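Local coordinates for protein glycoside hydrolase family 81 (Clostridium thermocellum, PDB 6FOP) that probably hydrolyses beta-1,3-glucans such as laminarin, as a family 81 glycoside hydrolase of the cellulosome-forming bacterium Clostridium thermocellum, at residues Y684-A689 and K694-S699; K702-T705 and M711-S714; W507-G512 and T670-V675. One frame throughout, in Å; residues are numbered along the deposited sequence.

Contact 1: Y684-A689 and K694-S699; sequences YVVYNA and KKVTFS
The ring of Phe698 offers one face to the edge of Tyr684. CD2 of Tyr684 stands 3.6 Å above the Phe698 ring plane, over its centre. The ring centroids lie 4.8 Å apart and the planes meet at 64°, an edge-to-face pair. At the Phe698 edge, near its plane, CG2 of Val686 comes to 3.8 Å from CZ. The phenol end of Tyr684 runs past the Phe698 ring, and its OH is hydrogen-bonded to Asp700. With CG anti to the carbonyl carbon (chi1 -55°), the Tyr684 ring turns its CD2 edge to Phe698; CB sits beside Phe698 CZ.

The two strands run roughly antiparallel, yet no backbone hydrogen bond joins them. They belong to two small antiparallel sheets, 681-688 in one and 694-697 in the other. The sheets face each other through side chains, in the manner of a beta sandwich. Met704 and Val706 of strand 703-706 add to the same apolar layer.

Further along, Val686 CG1 meets Val696 CG2 at 3.9 Å. At the far end the Asn688 amide lies against the aliphatic chain of Lys694. Asn688 OD1 is 3.3 Å from Lys694 CE, and ND2 is 3.6 Å from Lys694 CG. The amide's polar atoms are engaged elsewhere: OD1 bonds to Ser690 OG, while ND2 reaches the backbone oxygens of Ser692 and Val706.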
loop_
_atom_site.group_PDB
_atom_site.type_symbol
_atom_site.label_atom_id
_atom_site.label_comp_id
_atom_site.label_asym_id
_atom_site.label_seq_id
_atom_site.Cartn_x
_atom_site.Cartn_y
_atom_site.Cartn_z
ATOM N N TYR A 684 17.008 25.544 0.305
ATOM C CA TYR A 684 15.595 25.398 0.024
ATOM C C TYR A 684 15.426 25.245 -1.478
ATOM O O TYR A 684 15.974 26.057 -2.247
ATOM C CB TYR A 684 14.877 26.651 0.507
ATOM C CG TYR A 684 15.108 27.002 1.956
ATOM C CD1 TYR A 684 16.237 27.684 2.359
ATOM C CD2 TYR A 684 14.174 26.663 2.931
ATOM C CE1 TYR A 684 16.464 28.012 3.674
ATOM C CE2 TYR A 684 14.389 26.991 4.263
ATOM C CZ TYR A 684 15.538 27.657 4.631
ATOM O OH TYR A 684 15.764 28.007 5.933
ATOM N N VAL A 685 14.697 24.231 -1.912
ATOM C CA VAL A 685 14.485 23.956 -3.323
ATOM C C VAL A 685 12.990 23.898 -3.572
ATOM O O VAL A 685 12.267 23.200 -2.847
ATOM C CB VAL A 685 15.122 22.639 -3.770
ATOM C CG1 VAL A 685 14.961 22.446 -5.275
ATOM C CG2 VAL A 685 16.595 22.596 -3.327
ATOM N N VAL A 686 12.517 24.633 -4.551
ATOM C CA VAL A 686 11.103 24.638 -4.936
ATOM C C VAL A 686 10.985 24.399 -6.439
ATOM O O VAL A 686 11.761 24.957 -7.222
ATOM C CB VAL A 686 10.463 25.996 -4.621
ATOM C CG1 VAL A 686 9.037 26.090 -5.143
ATOM C CG2 VAL A 686 10.508 26.262 -3.133
ATOM N N TYR A 687 9.967 23.651 -6.861
ATOM C CA TYR A 687 9.586 23.609 -8.252
ATOM C C TYR A 687 8.194 24.201 -8.385
ATOM O O TYR A 687 7.259 23.786 -7.684
ATOM C CB TYR A 687 9.626 22.200 -8.867
ATOM C CG TYR A 687 9.427 22.305 -10.364
ATOM C CD1 TYR A 687 10.463 22.737 -11.183
ATOM C CD2 TYR A 687 8.198 22.108 -10.959
ATOM C CE1 TYR A 687 10.280 22.928 -12.532
ATOM C CE2 TYR A 687 8.016 22.300 -12.327
ATOM C CZ TYR A 687 9.069 22.706 -13.111
ATOM O OH TYR A 687 8.908 22.913 -14.463
ATOM N N ASN A 688 8.041 25.174 -9.271
ATOM C CA ASN A 688 6.740 25.749 -9.605
ATOM C C ASN A 688 6.286 25.199 -10.934
ATOM O O ASN A 688 6.797 25.609 -11.977
ATOM C CB ASN A 688 6.856 27.278 -9.647
ATOM C CG ASN A 688 5.557 27.977 -9.985
ATOM O OD1 ASN A 688 4.502 27.352 -10.199
ATOM N ND2 ASN A 688 5.627 29.304 -10.030
ATOM N N ALA A 689 5.307 24.303 -10.899
ATOM C CA ALA A 689 4.760 23.689 -12.099
ATOM C C ALA A 689 3.600 24.494 -12.701
ATOM O O ALA A 689 3.020 24.070 -13.690
ATOM C CB ALA A 689 4.302 22.277 -11.797
ATOM N N LYS A 694 4.954 32.073 -7.977
ATOM C CA LYS A 694 4.514 31.635 -6.648
ATOM C C LYS A 694 5.370 32.293 -5.601
ATOM O O LYS A 694 6.587 32.437 -5.779
ATOM C CB LYS A 694 4.657 30.121 -6.468
ATOM C CG LYS A 694 3.558 29.255 -7.029
ATOM C CD LYS A 694 3.874 27.791 -6.719
ATOM C CE LYS A 694 2.869 26.850 -7.365
ATOM N NZ LYS A 694 1.501 27.098 -6.796
ATOM N N LYS A 695 4.750 32.695 -4.498
ATOM C CA LYS A 695 5.472 33.037 -3.293
ATOM C C LYS A 695 5.352 31.847 -2.358
ATOM O O LYS A 695 4.233 31.468 -1.987
ATOM C CB LYS A 695 4.890 34.270 -2.616
ATOM C CG LYS A 695 5.623 34.655 -1.343
ATOM C CD LYS A 695 4.856 35.710 -0.551
ATOM C CE LYS A 695 5.304 37.105 -0.871
ATOM N NZ LYS A 695 4.702 38.030 0.134
ATOM N N VAL A 696 6.491 31.264 -2.004
ATOM C CA VAL A 696 6.559 30.070 -1.138
ATOM C C VAL A 696 7.175 30.474 0.179
ATOM O O VAL A 696 8.275 31.052 0.225
ATOM C CB VAL A 696 7.360 28.934 -1.800
ATOM C CG1 VAL A 696 7.434 27.730 -0.852
ATOM C CG2 VAL A 696 6.746 28.575 -3.150
ATOM N N THR A 697 6.460 30.146 1.255
ATOM C CA THR A 697 6.876 30.458 2.605
ATOM C C THR A 697 7.103 29.179 3.374
ATOM O O THR A 697 6.248 28.294 3.362
ATOM C CB THR A 697 5.827 31.341 3.319
ATOM O OG1 THR A 697 5.592 32.523 2.534
ATOM C CG2 THR A 697 6.291 31.746 4.704
ATOM N N PHE A 698 8.256 29.082 4.031
ATOM C CA PHE A 698 8.640 27.927 4.845
ATOM C C PHE A 698 8.362 28.211 6.312
ATOM O O PHE A 698 8.295 29.366 6.746
ATOM C CB PHE A 698 10.122 27.575 4.638
ATOM C CG PHE A 698 10.438 27.102 3.233
ATOM C CD1 PHE A 698 10.622 28.024 2.187
ATOM C CD2 PHE A 698 10.582 25.762 2.947
ATOM C CE1 PHE A 698 10.884 27.593 0.904
ATOM C CE2 PHE A 698 10.870 25.325 1.673
ATOM C CZ PHE A 698 11.008 26.258 0.644
ATOM N N SER A 699 8.264 27.134 7.093
ATOM C CA SER A 699 7.882 27.258 8.505
ATOM C C SER A 699 8.941 27.928 9.382
ATOM O O SER A 699 8.651 28.369 10.505
ATOM C CB SER A 699 7.522 25.883 9.096
ATOM O OG SER A 699 8.611 24.976 9.039
#

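Contact 2: K702-T705 and M711-S714; sequences KVMT and MAVS
Lys702 NZ donates a hydrogen bond to Ser714 OG at 2.7 Å. The same ammonium group also bonds to the backbone oxygen of Gly716, so two oxygens near the end of the chain hold it. The lysine chain gets there by one bend: chi2 is 70°, and the later torsions are extended. Lys702 CE follows NZ onto the serine, 3.7 Å from Ser714 CB. The Ser714 hydroxyl lies anti to its backbone N (chi1 -179°), which points OG across to the lysine. The positive charge near OG would probably polarise that hydroxyl.

Next to this polar pair lies Met704, the buried residue of the contact. Its chain bends at its end and carries the methyl CE over the backbone of the facing strand. Met704 CE is 3.6 Å from Ala712 O and 3.8 Å from Ala712 CB. Met704 CE is also 4.0 Å from Ser714 N. The sulfur is more distant, with Met704 SD 4.1 Å from Ser714 CB. The end of Met704 thus lies against Ala712 and Ser714. Tyr684 of strand 681-688, which pairs with 710-715, packs on both Met704 and Lys702.

Strands 703-705 and 711-714 run antiparallel at 145°, with axes 8.5 Å apart. No backbone hydrogen bond links them here. Each pairs instead with another strand: Met704 with Val696, and Ala712 and Ser714 with strand 681-688. Such side-chain contact between separately paired strands is characteristic of two sheets packed face to face in a beta sandwich.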
loop_
_atom_site.group_PDB
_atom_site.type_symbol
_atom_site.label_atom_id
_atom_site.label_comp_id
_atom_site.label_asym_id
_atom_site.label_seq_id
_atom_site.Cartn_x
_atom_site.Cartn_y
_atom_site.Cartn_z
ATOM N N LYS A 702 11.696 31.329 5.873
ATOM C CA LYS A 702 12.260 31.524 4.537
ATOM C C LYS A 702 11.133 31.826 3.555
ATOM O O LYS A 702 10.106 31.138 3.562
ATOM C CB LYS A 702 13.031 30.270 4.104
ATOM C CG LYS A 702 13.712 30.379 2.753
ATOM C CD LYS A 702 14.908 31.324 2.753
ATOM C CE LYS A 702 15.600 31.293 1.405
ATOM N NZ LYS A 702 16.812 32.148 1.437
ATOM N N VAL A 703 11.344 32.816 2.695
ATOM C CA VAL A 703 10.408 33.160 1.629
ATOM C C VAL A 703 11.151 33.158 0.299
ATOM O O VAL A 703 12.231 33.771 0.178
ATOM C CB VAL A 703 9.753 34.550 1.832
ATOM C CG1 VAL A 703 8.808 34.887 0.687
ATOM C CG2 VAL A 703 8.992 34.592 3.146
ATOM N N MET A 704 10.591 32.460 -0.689
ATOM C CA MET A 704 11.116 32.466 -2.060
ATOM C C MET A 704 10.017 32.795 -3.044
ATOM O O MET A 704 8.887 32.320 -2.912
ATOM C CB MET A 704 11.681 31.090 -2.412
ATOM C CG MET A 704 12.902 30.693 -1.599
ATOM S SD MET A 704 13.386 28.959 -1.772
ATOM C CE MET A 704 13.742 28.882 -3.528
ATOM N N THR A 705 10.337 33.626 -4.032
ATOM C CA THR A 705 9.455 33.848 -5.143
ATOM C C THR A 705 10.025 33.076 -6.327
ATOM O O THR A 705 11.197 33.221 -6.651
ATOM C CB THR A 705 9.298 35.343 -5.465
ATOM O OG1 THR A 705 8.755 36.002 -4.320
ATOM C CG2 THR A 705 8.361 35.534 -6.655
ATOM N N MET A 711 12.448 25.667 -11.524
ATOM C CA MET A 711 13.066 25.305 -10.251
ATOM C C MET A 711 13.846 26.490 -9.711
ATOM O O MET A 711 14.515 27.213 -10.460
ATOM C CB MET A 711 14.014 24.097 -10.384
ATOM C CG MET A 711 14.522 23.530 -9.058
ATOM S SD MET A 711 15.195 21.842 -9.111
ATOM C CE MET A 711 13.675 20.917 -9.128
ATOM N N ALA A 712 13.758 26.699 -8.409
ATOM C CA ALA A 712 14.544 27.721 -7.717
ATOM C C ALA A 712 15.222 27.115 -6.513
ATOM O O ALA A 712 14.659 26.232 -5.853
ATOM C CB ALA A 712 13.682 28.880 -7.302
ATOM N N VAL A 713 16.436 27.588 -6.225
ATOM C CA VAL A 713 17.239 27.152 -5.105
ATOM C C VAL A 713 17.756 28.377 -4.376
ATOM O O VAL A 713 18.278 29.322 -5.010
ATOM C CB VAL A 713 18.460 26.336 -5.566
ATOM C CG1 VAL A 713 19.260 25.816 -4.380
ATOM C CG2 VAL A 713 18.034 25.167 -6.482
ATOM N N SER A 714 17.658 28.364 -3.057
ATOM C CA SER A 714 18.208 29.450 -2.228
ATOM C C SER A 714 18.841 28.854 -0.993
ATOM O O SER A 714 18.244 27.994 -0.350
ATOM C CB SER A 714 17.145 30.479 -1.871
ATOM O OG SER A 714 17.696 31.540 -1.079
#

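Contact 3: W507-G512 and T670-V675; sequences WGEATG and TPLYSV
The last turn of helix 494-511 meets the segment leading into strand 673-678 of the small C-terminal antiparallel sheet, joining the helical domain of family 81 to that sheet. In this family the catalytic domain is of the (alpha/alpha)6 type, and this helix is part of it. The helix ends in a Schellman motif. Gly512 has positive phi, and its N bonds back to Glu509 O at 3.2 Å.

Glu509 carries the contact. Its side chain leaves with CG anti to the backbone N (chi1 -175°) and turns at chi2, 65°. This sets the aliphatic and carboxylate parts on different partners. CG of Glu509 packs against Leu672 CD1 at 3.8 Å, the two side chains sliding past each other in opposite directions. The Glu509 and Pro671 side chains cross at about a right angle, with the carboxylate beside Pro671 CG. Pro671 CG is 3.6 Å from Glu509 OE1 and 3.8 Å from OE2. No hydrogen bond links the two segments. The charge is met elsewhere: OE1 forms a salt bridge with Arg517 of helix 514-534. Pro671 O is bonded to the hydroxyl of Tyr302, and Leu672 packs on Tyr687 of the next strand.

Trp507 NE1 bonds to Glu448 of helix 440-455; within its own helix, Thr511 CG2 lies over one face of the indole. Trp507 O takes two bonds from Thr511. Thr511 N, 3.0 Å from Trp507 O, and Thr511 OG1, 2.8 Å from Trp507 O, reach it from opposite faces of the carbonyl plane.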
loop_
_atom_site.group_PDB
_atom_site.type_symbol
_atom_site.label_atom_id
_atom_site.label_comp_id
_atom_site.label_asym_id
_atom_site.label_seq_id
_atom_site.Cartn_x
_atom_site.Cartn_y
_atom_site.Cartn_z
ATOM N N TRP A 507 2.115 14.240 -11.808
ATOM C CA TRP A 507 1.131 14.360 -12.881
ATOM C C TRP A 507 0.020 15.340 -12.548
ATOM O O TRP A 507 -0.341 16.192 -13.342
ATOM C CB TRP A 507 0.533 12.976 -13.188
ATOM C CG TRP A 507 -0.522 13.032 -14.225
ATOM C CD1 TRP A 507 -1.873 13.093 -14.019
ATOM C CD2 TRP A 507 -0.343 13.090 -15.644
ATOM N NE1 TRP A 507 -2.539 13.185 -15.214
ATOM C CE2 TRP A 507 -1.627 13.200 -16.226
ATOM C CE3 TRP A 507 0.779 13.072 -16.486
ATOM C CZ2 TRP A 507 -1.823 13.243 -17.610
ATOM C CZ3 TRP A 507 0.582 13.134 -17.842
ATOM C CH2 TRP A 507 -0.710 13.221 -18.394
ATOM N N GLY A 508 -0.539 15.204 -11.358
ATOM C CA GLY A 508 -1.603 16.081 -10.933
ATOM C C GLY A 508 -1.184 17.528 -10.875
ATOM O O GLY A 508 -1.871 18.407 -11.378
ATOM N N GLU A 509 -0.022 17.793 -10.314
ATOM C CA GLU A 509 0.429 19.161 -10.248
ATOM C C GLU A 509 0.780 19.693 -11.641
ATOM O O GLU A 509 0.434 20.827 -11.969
ATOM C CB GLU A 509 1.626 19.274 -9.305
ATOM C CG GLU A 509 2.121 20.690 -9.068
ATOM C CD GLU A 509 1.154 21.609 -8.359
ATOM O OE1 GLU A 509 0.061 21.196 -7.873
ATOM O OE2 GLU A 509 1.474 22.800 -8.295
ATOM N N ALA A 510 1.417 18.871 -12.477
ATOM C CA ALA A 510 1.796 19.319 -13.829
ATOM C C ALA A 510 0.590 19.663 -14.688
ATOM O O ALA A 510 0.660 20.546 -15.538
ATOM C CB ALA A 510 2.608 18.255 -14.533
ATOM N N THR A 511 -0.507 18.936 -14.497
ATOM C CA THR A 511 -1.708 19.127 -15.309
ATOM C C THR A 511 -2.740 20.024 -14.651
ATOM O O THR A 511 -3.814 20.255 -15.222
ATOM C CB THR A 511 -2.337 17.776 -15.693
ATOM O OG1 THR A 511 -2.722 17.072 -14.511
ATOM C CG2 THR A 511 -1.374 16.909 -16.524
ATOM N N GLY A 512 -2.430 20.570 -13.475
ATOM C CA GLY A 512 -3.380 21.424 -12.754
ATOM C C GLY A 512 -4.615 20.730 -12.214
ATOM O O GLY A 512 -5.668 21.363 -12.094
ATOM N N THR A 670 3.548 24.829 -0.386
ATOM C CA THR A 670 3.533 24.469 -1.800
ATOM C C THR A 670 3.735 22.958 -1.924
ATOM O O THR A 670 4.287 22.356 -1.016
ATOM C CB THR A 670 4.612 25.286 -2.574
ATOM O OG1 THR A 670 4.273 25.378 -3.947
ATOM C CG2 THR A 670 5.993 24.691 -2.393
ATOM N N PRO A 671 3.318 22.342 -3.059
ATOM C CA PRO A 671 3.428 20.870 -3.097
ATOM C C PRO A 671 4.809 20.350 -3.479
ATOM O O PRO A 671 5.158 19.257 -3.068
ATOM C CB PRO A 671 2.409 20.435 -4.146
ATOM C CG PRO A 671 1.838 21.664 -4.733
ATOM C CD PRO A 671 2.325 22.872 -4.007
ATOM N N LEU A 672 5.593 21.100 -4.265
ATOM C CA LEU A 672 6.858 20.584 -4.801
ATOM C C LEU A 672 7.999 21.396 -4.196
ATOM O O LEU A 672 8.304 22.502 -4.632
ATOM C CB LEU A 672 6.863 20.621 -6.318
ATOM C CG LEU A 672 5.681 19.940 -7.025
ATOM C CD1 LEU A 672 5.830 20.089 -8.544
ATOM C CD2 LEU A 672 5.544 18.496 -6.620
ATOM N N TYR A 673 8.609 20.838 -3.165
ATOM C CA TYR A 673 9.728 21.453 -2.480
ATOM C C TYR A 673 10.530 20.384 -1.758
ATOM O O TYR A 673 10.065 19.258 -1.590
ATOM C CB TYR A 673 9.278 22.519 -1.481
ATOM C CG TYR A 673 8.567 21.976 -0.249
ATOM C CD1 TYR A 673 7.202 21.683 -0.273
ATOM C CD2 TYR A 673 9.254 21.814 0.941
ATOM C CE1 TYR A 673 6.556 21.205 0.871
ATOM C CE2 TYR A 673 8.633 21.352 2.081
ATOM C CZ TYR A 673 7.280 21.071 2.056
ATOM O OH TYR A 673 6.699 20.649 3.231
ATOM N N SER A 674 11.730 20.758 -1.336
ATOM C CA SER A 674 12.485 20.008 -0.320
ATOM C C SER A 674 13.482 20.946 0.349
ATOM O O SER A 674 13.958 21.922 -0.277
ATOM C CB SER A 674 13.183 18.754 -0.867
ATOM O OG SER A 674 12.248 17.742 -1.211
ATOM N N VAL A 675 13.817 20.636 1.590
ATOM C CA VAL A 675 14.794 21.387 2.357
ATOM C C VAL A 675 15.924 20.466 2.747
ATOM O O VAL A 675 15.702 19.315 3.143
ATOM C CB VAL A 675 14.184 22.020 3.622
ATOM C CG1 VAL A 675 15.198 22.906 4.349
ATOM C CG2 VAL A 675 12.934 22.829 3.248
#

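All three contacts meet at strand 681-688 or its neighbours. Contacts 1 and 2 have centres about 6 Å apart and describe one interface between two small sheets. Val696 N lies 2.8 Å from Met704 O, and Tyr684 N lies 2.8 Å from Ser714 O; both are probable hydrogen bonds. Contact 3 lies about 10 Å from contact 1, centre to centre. It is tied to it by Val685 O and Ser674 N, 2.9 Å apart, and brings the helical domain to the sheet. Contacts 2 and 3 do not touch; their nearest atoms are about 7 Å apart. A bound methylpentanediol, probably from crystallisation, lies about 5 Å from the Phe698 side chain of contact 1.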